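Local coordinates for protein probable acetyltransferase (Thermus thermophilus, PDB 3EXN) that binds acetyl coenzyme A and, as a GCN5-related N-acetyltransferase, probably transfers the acetyl group to an amine, at residues Q54-E57 with R61-A64; D99-G104 with N131-A136. All blocks are in the same frame, centred on the assembly; numbering follows the deposited sequence.

Contact 1. Residues Q54-E57 with R61-A64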
# COMPACT_ATOMS: atom_id res chain seq x y z
N GLN A 54 13.39 7.44 5.01
CA GLN A 54 14.87 7.37 4.85
C GLN A 54 15.32 5.93 4.63
O GLN A 54 16.22 5.65 3.80
CB GLN A 54 15.54 7.97 6.08
CG GLN A 54 15.32 9.45 6.20
CD GLN A 54 15.82 10.05 7.51
OE1 GLN A 54 15.92 9.38 8.55
NE2 GLN A 54 16.12 11.32 7.46
N THR A 55 14.67 5.03 5.35
CA THR A 55 14.91 3.61 5.23
C THR A 55 14.56 3.12 3.82
O THR A 55 15.33 2.37 3.24
CB THR A 55 14.15 2.78 6.32
OG1 THR A 55 14.60 3.17 7.63
CG2 THR A 55 14.43 1.34 6.11
N LEU A 56 13.40 3.50 3.28
CA LEU A 56 13.03 2.99 1.95
C LEU A 56 13.82 3.64 0.83
O LEU A 56 14.07 3.01 -0.20
CB LEU A 56 11.51 3.06 1.70
CG LEU A 56 10.77 4.33 1.30
CD1 LEU A 56 10.94 4.63 -0.23
CD2 LEU A 56 9.27 4.23 1.66
N GLU A 57 14.27 4.87 1.07
CA GLU A 57 15.09 5.62 0.11
C GLU A 57 16.31 4.84 -0.35
O GLU A 57 16.66 4.87 -1.57
CB GLU A 57 15.51 6.98 0.69
CG GLU A 57 16.33 7.81 -0.27
CD GLU A 57 16.59 9.21 0.22
OE1 GLU A 57 17.05 9.40 1.38
OE2 GLU A 57 16.38 10.13 -0.59
N ARG A 61 15.11 -1.79 -4.32
CA ARG A 61 13.98 -2.63 -4.63
C ARG A 61 12.62 -2.26 -3.98
O ARG A 61 11.62 -2.92 -4.25
CB ARG A 61 14.35 -4.06 -4.36
CG ARG A 61 15.42 -4.54 -5.33
CD ARG A 61 15.25 -5.97 -5.56
NE ARG A 61 15.66 -6.73 -4.40
CZ ARG A 61 16.91 -7.02 -4.09
NH1 ARG A 61 17.16 -7.75 -3.00
NH2 ARG A 61 17.93 -6.59 -4.87
N ARG A 62 12.58 -1.21 -3.18
CA ARG A 62 11.31 -0.70 -2.66
C ARG A 62 10.66 0.13 -3.76
O ARG A 62 11.33 0.85 -4.52
CB ARG A 62 11.50 0.19 -1.41
CG ARG A 62 11.77 -0.56 -0.10
CD ARG A 62 10.54 -1.21 0.60
NE ARG A 62 9.67 -0.28 1.37
CZ ARG A 62 9.91 0.17 2.60
NH1 ARG A 62 9.02 0.97 3.18
NH2 ARG A 62 11.01 -0.19 3.27
N ARG A 63 9.34 -0.04 -3.88
CA ARG A 63 8.53 0.73 -4.81
C ARG A 63 7.37 1.33 -4.02
O ARG A 63 6.37 0.63 -3.73
CB ARG A 63 8.01 -0.13 -5.94
CG ARG A 63 9.11 -0.64 -6.92
CD ARG A 63 9.76 0.45 -7.77
NE ARG A 63 10.82 -0.11 -8.65
CZ ARG A 63 12.07 -0.37 -8.27
NH1 ARG A 63 12.95 -0.87 -9.16
NH2 ARG A 63 12.45 -0.20 -7.00
N ALA A 64 7.54 2.58 -3.63
CA ALA A 64 6.55 3.25 -2.80
C ALA A 64 6.10 4.56 -3.45
O ALA A 64 6.95 5.28 -4.03
CB ALA A 64 7.10 3.51 -1.35

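Contact 2. Residues D99-G104 with N131-A136. With ACO (acetyl coenzyme *a), chain C.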
# COMPACT_ATOMS: atom_id res chain seq x y z
N ASP A 99 -11.71 9.46 3.64
CA ASP A 99 -12.76 10.17 2.90
C ASP A 99 -12.88 9.87 1.40
O ASP A 99 -13.83 10.33 0.77
CB ASP A 99 -12.68 11.69 3.10
CG ASP A 99 -11.37 12.31 2.64
OD1 ASP A 99 -10.46 11.60 2.17
OD2 ASP A 99 -11.24 13.54 2.80
N HIS A 100 -11.95 9.08 0.84
CA HIS A 100 -11.96 8.72 -0.59
C HIS A 100 -12.15 7.22 -0.83
O HIS A 100 -12.00 6.74 -1.96
CB HIS A 100 -10.65 9.21 -1.24
CG HIS A 100 -10.63 10.67 -1.53
ND1 HIS A 100 -10.23 11.61 -0.60
CD2 HIS A 100 -10.96 11.37 -2.65
CE1 HIS A 100 -10.33 12.82 -1.12
NE2 HIS A 100 -10.77 12.71 -2.36
N GLN A 101 -12.49 6.48 0.24
CA GLN A 101 -12.69 5.04 0.13
C GLN A 101 -14.01 4.70 -0.59
O GLN A 101 -14.93 5.52 -0.67
CB GLN A 101 -12.60 4.34 1.52
CG GLN A 101 -11.17 4.21 2.09
CD GLN A 101 -11.07 3.72 3.51
OE1 GLN A 101 -12.07 3.36 4.14
NE2 GLN A 101 -9.85 3.69 4.05
N GLY A 102 -14.08 3.49 -1.13
CA GLY A 102 -15.31 3.01 -1.78
C GLY A 102 -15.68 3.61 -3.15
O GLY A 102 -16.86 3.56 -3.55
N ARG A 103 -14.70 4.17 -3.87
CA ARG A 103 -14.93 4.81 -5.17
C ARG A 103 -14.07 4.14 -6.24
O ARG A 103 -13.89 4.67 -7.31
CB ARG A 103 -14.57 6.30 -5.15
CG ARG A 103 -15.01 7.06 -3.90
CD ARG A 103 -14.88 8.58 -4.07
NE ARG A 103 -13.68 8.96 -4.85
CZ ARG A 103 -13.48 10.17 -5.38
NH1 ARG A 103 -12.38 10.42 -6.07
NH2 ARG A 103 -14.36 11.14 -5.21
N GLY A 104 -13.52 2.97 -5.93
CA GLY A 104 -12.68 2.25 -6.86
C GLY A 104 -11.23 2.64 -6.94
O GLY A 104 -10.50 2.09 -7.79
N ASN A 131 -8.25 -7.95 10.02
CA ASN A 131 -8.76 -7.02 9.01
C ASN A 131 -9.51 -7.75 7.89
O ASN A 131 -9.03 -7.82 6.76
CB ASN A 131 -7.59 -6.22 8.45
CG ASN A 131 -8.04 -5.01 7.69
OD1 ASN A 131 -9.24 -4.85 7.42
ND2 ASN A 131 -7.11 -4.14 7.32
N PRO A 132 -10.71 -8.31 8.19
CA PRO A 132 -11.44 -9.08 7.15
C PRO A 132 -11.91 -8.28 5.93
O PRO A 132 -12.00 -8.83 4.80
CB PRO A 132 -12.65 -9.64 7.92
CG PRO A 132 -12.89 -8.58 9.04
CD PRO A 132 -11.47 -8.25 9.46
N LYS A 133 -12.20 -6.98 6.13
CA LYS A 133 -12.48 -6.06 5.01
C LYS A 133 -11.37 -5.98 3.96
O LYS A 133 -11.66 -5.91 2.74
CB LYS A 133 -12.73 -4.65 5.54
CG LYS A 133 -12.32 -3.49 4.58
CD LYS A 133 -12.44 -2.14 5.31
CE LYS A 133 -11.92 -0.94 4.52
NZ LYS A 133 -12.59 0.35 4.93
N ALA A 134 -10.12 -5.90 4.42
CA ALA A 134 -8.97 -5.89 3.51
C ALA A 134 -8.83 -7.26 2.85
O ALA A 134 -8.54 -7.36 1.66
CB ALA A 134 -7.64 -5.51 4.27
N LYS A 135 -9.02 -8.33 3.63
CA LYS A 135 -8.97 -9.68 3.06
C LYS A 135 -10.03 -9.88 1.98
O LYS A 135 -9.76 -10.45 0.89
CB LYS A 135 -9.13 -10.71 4.19
CG LYS A 135 -8.05 -10.59 5.28
CD LYS A 135 -8.30 -11.66 6.38
CE LYS A 135 -7.13 -11.73 7.36
NZ LYS A 135 -7.42 -12.66 8.50
N ALA A 136 -11.24 -9.41 2.23
CA ALA A 136 -12.31 -9.47 1.20
C ALA A 136 -11.93 -8.68 -0.08
O ALA A 136 -12.15 -9.14 -1.21
CB ALA A 136 -13.65 -8.97 1.80
O5B ACO C . -13.08 -1.62 -4.11
P1A ACO C . -12.45 -0.09 -4.10
O1A ACO C . -13.61 0.89 -4.00
O2A ACO C . -11.33 -0.05 -5.14
O3A ACO C . -11.72 -0.15 -2.65
P2A ACO C . -11.01 1.09 -1.95
O4A ACO C . -11.87 1.40 -0.72
O5A ACO C . -10.80 2.24 -2.91
O6A ACO C . -9.60 0.35 -1.53
CBP ACO C . -8.64 -0.57 0.56
CCP ACO C . -9.52 -0.81 -0.68
CDP ACO C . -7.24 -0.32 0.03
CEP ACO C . -8.61 -1.79 1.48
CAP ACO C . -9.16 0.68 1.34
OAP ACO C . -10.50 0.45 1.84
C9P ACO C . -8.31 1.03 2.54
O9P ACO C . -7.38 1.83 2.47
N8P ACO C . -8.64 0.45 3.70
C7P ACO C . -7.98 0.76 4.98
C6P ACO C . -6.49 0.41 5.00
C5P ACO C . -6.27 -1.06 4.70
O5P ACO C . -6.98 -1.96 5.21
N4P ACO C . -5.27 -1.32 3.84
C3P ACO C . -4.92 -2.68 3.48
C2P ACO C . -3.87 -3.25 4.39
S1P ACO C . -3.38 -4.92 3.92
C ACO C . -2.34 -4.46 2.66
O ACO C . -2.21 -3.29 2.41
CH3 ACO C . -1.58 -5.51 1.87

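Contact 1. Residues Q54-E57 with R61-A64
The last turn of helix 46-57 faces the start of strand 62-69, joined to it by the four-residue connection 58-61, with L56 and R62 the closest backbone pair, their CA atoms 6.2 Å apart. L56 and R62 both send their side chains into this gap, where they cross at about a right angle. The R62 chain bends at chi2 and chi3, which brings one guanidinium face against L56 CB. That atom sits over the centre of the face, with R62 CZ 3.4 Å from it, while R62 NH1 also touches L56 CD2 at 3.6 Å. This is apolar packing on the flat of a charged group, and no hydrogen bond joins the two segments. The charge is answered elsewhere, by a salt bridge from R62 NH1 to D78 on strand 72-81. In the GNAT fold this connection leads from the helices that follow the first strand, 13-16, back into the sheet at strand 62-69, its antiparallel neighbour. Farther along, A64 also points toward the helix, and its CB meets L56 CD2 at 3.8 Å. With chi1 at 79°, L56 CG lies between the backbone N and the carbonyl carbon, and the branch carrying CD2 reaches beyond the guanidinium to the A64 methyl. V17 and Y76 also touch both L56 and A64. R63, pointing away from the helix, donates through NH2 to R62 O (2.9 Å, N-H...O 152°), from well above the carbonyl plane, and also to P60 O.

Contact 2. Residues D99-G104 with N131-A136
The acetyl-CoA site of the GNAT fold is gripped here from two sides, by the pyrophosphate-binding loop ahead of helix 105-115 and by the start of helix 132-140. Q101 and K133 reach across with extended side chains, and K133 NZ donates to Q101 OE1 (3.2 Å) from above the carbonyl plane. Both lie against the pantetheine: K133 CE is 3.3 Å from ACO OAP, and Q101 NE2, which donates to I96 O, comes within 3.4 Å of ACO C9P. In the loop the grip passes to backbone amides. G102 N donates to ACO O4A (3.1 Å, N-H...O 167°) and G104 N to ACO O1A (2.8 Å), one bond to each phosphate; G106 N and R107 N also bind the cofactor. N131 works both ends of its amide. With CG anti to the backbone N (chi1 -165°), ND2 donates to the pantetheine carbonyl ACO O5P (3.0 Å), while OD1 caps the helix, accepting from A134 N (3.3 Å) above the carbonyl plane. Together the two bonds probably restrict the amide's rotation. Q101 to G106 fit the Q/R-x-x-G-x-G/A pyrophosphate loop, with an asparagine beside the pantetheine, as in GNAT enzymes.

Contact 1 closes before contact 2 opens along the chain, and the two lie on opposite sides of its centre, with centres 25 Å apart and nearest atoms about 17 Å apart. The central sheet relates them: strand 62-69 of contact 1 pairs with strand 72-81, which pairs in turn with strand 89-96, and the loop holding 99-104 follows that strand. Strand 89-96 runs parallel to strand 122-128, after which segment 131-136 begins helix 132-140. Contact 2 touches acetyl-CoA directly, whereas the side chain of R62 in contact 1 stays about 12 Å from it. A64 lies about 11 Å, side chain to side chain, from L94, whose carbonyl O also accepts a hydrogen bond from the cofactor.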